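Local coordinates for protein galactan 1,3-beta-galactosidase (Phanerochaete chrysosporium, PDB 7BYT) that probably hydrolyses beta-1,3-galactan as an exo-acting glycosidase of family 43 and also binds galactose and calcium, at residues A43-V48 against N78-P83; W97-S102 against S135-I140. All coordinates share one frame; numbering follows the deposited sequence. Where two conformers were deposited one is given.

How the interactions relate
Both interactions are buried and join successive blades of a five-bladed beta-propeller, as in other family 43 enzymes, and they meet at strands 79-88 and 93-101, neighbours in one sheet. Interaction 1 sets the loop residues 43-48, leading into strand 48-53 of the preceding blade, against strand 79-88; interaction 2 sets strand 93-101 against residues 135-140, the loop entering strand 138-142 and its first residues. The first is mostly apolar, with a single direct hydrogen bond and several waters. The second has ring-to-backbone packing and a bridging water, with the histidine held by a carboxylate of its own strand. Backbone pairing of Glu81 with His99 links them, and both contribute residues to the same galactose site.

Interaction 1: residues A43-V48 against N78-P83; sequences ALFKAV and NVVERP. With GLA (alpha-D-galactopyranose), chain F.
The Phe45 ring takes Val80 over one face, CG2 lying 3.5 Å from the ring centroid and only 12° off the normal, a CH-pi contact. The other flat group, the Arg82 guanidinium, has galactose O2 at its edge, where NH2 donates to it at 2.9 Å; NE donates to O3 of the sugar, and the two oxygens straddle the guanidinium plane. The arrangement is a seam between two blades of the family 43 beta-propeller, with residues 43-48 packed on strand 79-88. Phe45 has CG anti to its backbone N (chi1 -176°), which brings the ring over Val80, while its own N donates to Asn78 O at 2.8 Å. Farther along, Val48 CG2 touches Val80 CG1 and Val48 CG1 slides past Pro83 CG, each pair at 3.9 Å. Phe98 and Met96 of the neighbouring strand 93-101 add to this packing, against Val80 and Val48. On the sugar side, Glu81 reaches out with an extended chain, and its OE1 accepts from galactose O4 at 2.7 Å and, less closely, from O3. Its second oxygen is held by Tyr105 and by a water that donates both to Glu81 OE2 at 2.7 Å and to Ala43 O at 2.8 Å.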
loop_
_atom_site.group_PDB
_atom_site.type_symbol
_atom_site.label_atom_id
_atom_site.label_comp_id
_atom_site.label_asym_id
_atom_site.label_seq_id
_atom_site.Cartn_x
_atom_site.Cartn_y
_atom_site.Cartn_z
ATOM N N ALA A 43 13.899 -1.606 -10.408
ATOM C CA ALA A 43 12.850 -2.590 -10.635
ATOM C C ALA A 43 13.398 -3.993 -10.857
ATOM O O ALA A 43 12.615 -4.946 -10.847
ATOM C CB ALA A 43 12.003 -2.183 -11.844
ATOM N N LEU A 44 14.709 -4.145 -11.041
ATOM C CA LEU A 44 15.300 -5.456 -11.271
ATOM C C LEU A 44 15.486 -6.197 -9.947
ATOM O O LEU A 44 15.465 -5.608 -8.865
ATOM C CB LEU A 44 16.630 -5.322 -12.017
ATOM C CG LEU A 44 16.564 -4.540 -13.331
ATOM C CD1 LEU A 44 17.951 -4.493 -13.937
ATOM C CD2 LEU A 44 15.569 -5.167 -14.310
ATOM N N PHE A 45 15.672 -7.512 -10.039
ATOM C CA PHE A 45 15.527 -8.365 -8.866
ATOM C C PHE A 45 16.744 -8.264 -7.950
ATOM O O PHE A 45 17.885 -8.460 -8.387
ATOM C CB PHE A 45 15.307 -9.813 -9.309
ATOM C CG PHE A 45 15.052 -10.771 -8.184
ATOM C CD1 PHE A 45 14.247 -10.417 -7.113
ATOM C CD2 PHE A 45 15.596 -12.051 -8.216
ATOM C CE1 PHE A 45 13.991 -11.318 -6.088
ATOM C CE2 PHE A 45 15.357 -12.956 -7.182
ATOM C CZ PHE A 45 14.556 -12.594 -6.129
ATOM N N LYS A 46 16.496 -7.954 -6.676
ATOM C CA LYS A 46 17.493 -8.044 -5.619
ATOM C C LYS A 46 17.183 -9.153 -4.626
ATOM O O LYS A 46 18.069 -9.941 -4.288
ATOM C CB LYS A 46 17.624 -6.704 -4.872
ATOM C CG LYS A 46 18.583 -6.767 -3.683
ATOM C CD LYS A 46 18.899 -5.392 -3.145
ATOM C CE LYS A 46 19.721 -5.527 -1.881
ATOM N NZ LYS A 46 20.418 -4.255 -1.580
ATOM N N ALA A 47 15.947 -9.226 -4.135
ATOM C CA ALA A 47 15.552 -10.274 -3.200
ATOM C C ALA A 47 14.051 -10.202 -2.976
ATOM O O ALA A 47 13.417 -9.153 -3.178
ATOM C CB ALA A 47 16.260 -10.131 -1.840
ATOM N N VAL A 48 13.495 -11.320 -2.525
ATOM C CA VAL A 48 12.218 -11.325 -1.825
ATOM C C VAL A 48 12.536 -11.326 -0.338
ATOM O O VAL A 48 13.132 -12.281 0.179
ATOM C CB VAL A 48 11.341 -12.525 -2.214
ATOM C CG1 VAL A 48 10.076 -12.531 -1.370
ATOM C CG2 VAL A 48 10.954 -12.447 -3.693
ATOM N N ASN A 78 16.631 -9.635 -14.264
ATOM C CA ASN A 78 15.228 -9.934 -14.480
ATOM C C ASN A 78 14.384 -9.235 -13.425
ATOM O O ASN A 78 14.897 -8.505 -12.582
ATOM C CB ASN A 78 15.025 -11.445 -14.479
ATOM C CG ASN A 78 15.438 -12.062 -15.786
ATOM O OD1 ASN A 78 14.794 -11.839 -16.809
ATOM N ND2 ASN A 78 16.539 -12.795 -15.781
ATOM N N VAL A 79 13.076 -9.471 -13.481
ATOM C CA VAL A 79 12.110 -8.816 -12.606
ATOM C C VAL A 79 11.370 -9.883 -11.813
ATOM O O VAL A 79 10.909 -10.880 -12.384
ATOM C CB VAL A 79 11.117 -7.972 -13.430
ATOM C CG1 VAL A 79 9.944 -7.499 -12.568
ATOM C CG2 VAL A 79 11.832 -6.789 -14.067
ATOM N N VAL A 80 11.266 -9.673 -10.499
ATOM C CA VAL A 80 10.467 -10.503 -9.602
ATOM C C VAL A 80 9.561 -9.558 -8.829
ATOM O O VAL A 80 10.054 -8.695 -8.091
ATOM C CB VAL A 80 11.354 -11.295 -8.626
ATOM C CG1 VAL A 80 10.517 -11.921 -7.534
ATOM C CG2 VAL A 80 12.178 -12.345 -9.374
ATOM N N GLU A 81 8.247 -9.700 -9.001
ATOM C CA GLU A 81 7.305 -8.766 -8.398
ATOM C C GLU A 81 6.173 -9.494 -7.690
ATOM O O GLU A 81 5.812 -10.625 -8.034
ATOM C CB GLU A 81 6.711 -7.815 -9.458
ATOM C CG GLU A 81 7.684 -6.709 -9.841
ATOM C CD GLU A 81 7.225 -5.849 -11.006
ATOM O OE1 GLU A 81 6.137 -6.096 -11.569
ATOM O OE2 GLU A 81 7.969 -4.908 -11.360
ATOM N N ARG A 82 5.627 -8.827 -6.678
ATOM C CA ARG A 82 4.389 -9.245 -6.028
ATOM C C ARG A 82 4.412 -10.690 -5.513
ATOM O O ARG A 82 3.535 -11.494 -5.848
ATOM C CB ARG A 82 3.196 -8.990 -6.939
ATOM C CG ARG A 82 3.055 -7.484 -7.254
ATOM C CD ARG A 82 1.825 -7.151 -8.105
ATOM N NE ARG A 82 1.762 -5.711 -8.360
ATOM C CZ ARG A 82 1.224 -4.833 -7.513
ATOM N NH1 ARG A 82 0.708 -5.252 -6.358
ATOM N NH2 ARG A 82 1.201 -3.541 -7.806
ATOM N N PRO A 83 5.382 -11.043 -4.677
ATOM C CA PRO A 83 5.430 -12.413 -4.155
ATOM C C PRO A 83 4.223 -12.685 -3.270
ATOM O O PRO A 83 3.689 -11.790 -2.611
ATOM C CB PRO A 83 6.722 -12.424 -3.326
ATOM C CG PRO A 83 6.851 -10.984 -2.852
ATOM C CD PRO A 83 6.393 -10.172 -4.046
HETATM C C1 GLA F . 2.333 -1.523 -12.002
HETATM C C2 GLA F . 2.387 -2.948 -11.481
HETATM C C3 GLA F . 3.706 -3.144 -10.744
HETATM C C4 GLA F . 4.861 -2.926 -11.725
HETATM C C5 GLA F . 4.716 -1.543 -12.376
HETATM C C6 GLA F . 5.754 -1.321 -13.478
HETATM O O1 GLA F . 2.458 -0.599 -10.902
HETATM O O2 GLA F . 1.262 -3.152 -10.631
HETATM O O3 GLA F . 3.781 -4.443 -10.143
HETATM O O4 GLA F . 4.924 -3.971 -12.716
HETATM O O5 GLA F . 3.407 -1.354 -12.934
HETATM O O6 GLA F . 5.446 -2.120 -14.625
HETATM O O HOH W 1 12.409 -7.240 -9.308
HETATM O O HOH W 2 10.098 -4.299 -9.868
HETATM O O HOH W 3 11.649 -8.504 -5.792
#

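Interaction 2: residues W97-S102 against S135-I140; sequences WFHSDS and SRDESI. With GLA (alpha-D-galactopyranose), chain F.
His99 lies with one ring face over the backbone of Arg136: Arg136 CA sits 3.6 Å from the centroid of the His99 ring in a CH-pi contact, and Arg136 O is above the rim of the same face, 3.1 Å from His99 CG. The ring reaches this place because CG is anti to the backbone N (chi1 170°). Its rotation is fixed from both edges. NE2 donates almost in the ring plane to the anti lone pair of Asp101 OD2 at 2.6 Å, and a water is hydrogen-bonded to ND1 (2.7 Å) and to galactose O3 and donates to Asp137 OD1. A leucine in place of His99 would probably leave Asp101 OD2 without this donor and the water with one partner fewer.

Arg136 runs extended past Asp101, and its guanidinium is held by Asp134 and by Tyr105 O. Glu138 is folded back instead: CG lies between the backbone N and the carbonyl carbon (chi1 51°), a second bend follows at chi2 (59°), and OE1 comes 3.2 Å from His99 N, which pairs with Glu81 O of the adjacent strand; buried OE2 has no partner in the model. In one of two conformers Ile140 CD1 lies over the Trp97 five-membered ring, though the other may not. Asp137 OD2 accepts from galactose O2 at 2.6 Å, placing this blade-to-blade junction beside the sugar pocket of a family 43 beta-propeller.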
loop_
_atom_site.group_PDB
_atom_site.type_symbol
_atom_site.label_atom_id
_atom_site.label_comp_id
_atom_site.label_asym_id
_atom_site.label_seq_id
_atom_site.Cartn_x
_atom_site.Cartn_y
_atom_site.Cartn_z
ATOM N N TRP A 97 4.582 -17.906 -5.028
ATOM C CA TRP A 97 4.377 -17.520 -6.418
ATOM C C TRP A 97 4.768 -16.056 -6.579
ATOM O O TRP A 97 4.671 -15.270 -5.632
ATOM C CB TRP A 97 2.904 -17.688 -6.817
ATOM C CG TRP A 97 2.503 -19.129 -6.998
ATOM C CD1 TRP A 97 2.539 -20.115 -6.050
ATOM C CD2 TRP A 97 2.031 -19.746 -8.202
ATOM N NE1 TRP A 97 2.122 -21.310 -6.593
ATOM C CE2 TRP A 97 1.802 -21.110 -7.911
ATOM C CE3 TRP A 97 1.771 -19.278 -9.494
ATOM C CZ2 TRP A 97 1.325 -22.012 -8.867
ATOM C CZ3 TRP A 97 1.300 -20.175 -10.448
ATOM C CH2 TRP A 97 1.083 -21.529 -10.128
ATOM N N PHE A 98 5.214 -15.689 -7.780
ATOM C CA PHE A 98 5.531 -14.294 -8.062
ATOM C C PHE A 98 5.412 -14.041 -9.554
ATOM O O PHE A 98 5.410 -14.969 -10.366
ATOM C CB PHE A 98 6.938 -13.920 -7.558
ATOM C CG PHE A 98 8.018 -14.876 -7.997
ATOM C CD1 PHE A 98 8.706 -14.677 -9.183
ATOM C CD2 PHE A 98 8.340 -15.966 -7.201
ATOM C CE1 PHE A 98 9.713 -15.550 -9.566
ATOM C CE2 PHE A 98 9.338 -16.851 -7.581
ATOM C CZ PHE A 98 10.022 -16.635 -8.765
ATOM N N HIS A 99 5.310 -12.763 -9.899
ATOM C CA HIS A 99 5.378 -12.332 -11.283
ATOM C C HIS A 99 6.842 -12.376 -11.699
ATOM O O HIS A 99 7.692 -11.727 -11.077
ATOM C CB HIS A 99 4.800 -10.922 -11.379
ATOM C CG HIS A 99 5.003 -10.242 -12.695
ATOM N ND1 HIS A 99 4.716 -8.906 -12.870
ATOM C CD2 HIS A 99 5.433 -10.699 -13.899
ATOM C CE1 HIS A 99 4.989 -8.558 -14.118
ATOM N NE2 HIS A 99 5.415 -9.628 -14.766
ATOM N N SER A 100 7.134 -13.174 -12.719
ATOM C CA SER A 100 8.483 -13.391 -13.227
ATOM C C SER A 100 8.571 -12.756 -14.608
ATOM O O SER A 100 7.775 -13.085 -15.493
ATOM C CB SER A 100 8.717 -14.900 -13.320
ATOM O OG SER A 100 10.004 -15.210 -13.831
ATOM N N ASP A 101 9.517 -11.831 -14.801
ATOM C CA ASP A 101 9.525 -11.113 -16.071
ATOM C C ASP A 101 10.932 -10.686 -16.468
ATOM O O ASP A 101 11.892 -10.811 -15.708
ATOM C CB ASP A 101 8.572 -9.906 -16.040
ATOM C CG ASP A 101 7.710 -9.821 -17.286
ATOM O OD1 ASP A 101 8.263 -10.032 -18.382
ATOM O OD2 ASP A 101 6.484 -9.572 -17.175
ATOM N N SER A 102 11.028 -10.192 -17.698
ATOM C CA SER A 102 12.206 -9.494 -18.182
ATOM C C SER A 102 12.071 -8.002 -17.879
ATOM O O SER A 102 11.015 -7.516 -17.465
ATOM C CB SER A 102 12.354 -9.708 -19.683
ATOM O OG SER A 102 11.194 -9.244 -20.355
ATOM N N SER A 135 1.056 -13.799 -17.966
ATOM C CA SER A 135 0.702 -13.420 -16.604
ATOM C C SER A 135 1.672 -12.325 -16.190
ATOM O O SER A 135 2.892 -12.512 -16.266
ATOM C CB SER A 135 0.788 -14.634 -15.675
ATOM O OG SER A 135 0.486 -14.287 -14.333
ATOM N N ARG A 136 1.135 -11.166 -15.801
ATOM C CA ARG A 136 1.959 -10.091 -15.251
ATOM C C ARG A 136 1.595 -9.888 -13.787
ATOM O O ARG A 136 1.926 -10.746 -12.968
ATOM C CB ARG A 136 1.915 -8.832 -16.133
ATOM C CG ARG A 136 2.667 -9.053 -17.455
ATOM C CD ARG A 136 2.614 -7.843 -18.387
ATOM N NE ARG A 136 3.431 -8.042 -19.587
ATOM C CZ ARG A 136 3.005 -8.668 -20.680
ATOM N NH1 ARG A 136 1.774 -9.173 -20.719
ATOM N NH2 ARG A 136 3.807 -8.799 -21.726
ATOM N N ASP A 137 0.926 -8.798 -13.413
ATOM C CA ASP A 137 0.487 -8.693 -12.022
ATOM C C ASP A 137 -0.336 -9.921 -11.655
ATOM O O ASP A 137 -1.185 -10.371 -12.432
ATOM C CB ASP A 137 -0.401 -7.468 -11.823
ATOM C CG ASP A 137 0.376 -6.196 -11.662
ATOM O OD1 ASP A 137 1.572 -6.152 -12.026
ATOM O OD2 ASP A 137 -0.238 -5.207 -11.217
ATOM N N GLU A 138 -0.086 -10.463 -10.468
ATOM C CA GLU A 138 -0.782 -11.665 -10.035
ATOM C C GLU A 138 -0.977 -11.642 -8.527
ATOM O O GLU A 138 -0.353 -10.869 -7.794
ATOM C CB GLU A 138 -0.069 -12.963 -10.466
ATOM C CG GLU A 138 1.422 -13.027 -10.100
ATOM C CD GLU A 138 1.720 -12.904 -8.618
ATOM O OE1 GLU A 138 2.609 -12.093 -8.299
ATOM O OE2 GLU A 138 1.128 -13.630 -7.794
ATOM N N SER A 139 -1.857 -12.525 -8.078
ATOM C CA SER A 139 -1.949 -12.915 -6.679
ATOM C C SER A 139 -2.358 -14.372 -6.624
ATOM O O SER A 139 -2.733 -14.972 -7.629
ATOM C CB SER A 139 -2.952 -12.062 -5.903
ATOM O OG SER A 139 -2.779 -12.251 -4.500
ATOM N N ILE A 140 -2.283 -14.937 -5.430
ATOM C CA ILE A 140 -2.776 -16.282 -5.178
ATOM C C ILE A 140 -3.806 -16.210 -4.071
ATOM O O ILE A 140 -3.607 -15.514 -3.069
ATOM C CB ILE A 140 -1.584 -17.125 -4.673
ATOM C CG1 ILE A 140 -0.484 -17.201 -5.730
ATOM C CG2 ILE A 140 -2.040 -18.500 -4.200
ATOM C CD1 ILE A 140 -0.846 -18.075 -6.888
HETATM C C1 GLA F . 2.333 -1.523 -12.002
HETATM C C2 GLA F . 2.387 -2.948 -11.481
HETATM C C3 GLA F . 3.706 -3.144 -10.744
HETATM C C4 GLA F . 4.861 -2.926 -11.725
HETATM C C5 GLA F . 4.716 -1.543 -12.376
HETATM C C6 GLA F . 5.754 -1.321 -13.478
HETATM O O1 GLA F . 2.458 -0.599 -10.902
HETATM O O2 GLA F . 1.262 -3.152 -10.631
HETATM O O3 GLA F . 3.781 -4.443 -10.143
HETATM O O4 GLA F . 4.924 -3.971 -12.716
HETATM O O5 GLA F . 3.407 -1.354 -12.934
HETATM O O6 GLA F . 5.446 -2.120 -14.625
HETATM O O HOH W 4 3.723 -7.331 -10.955
#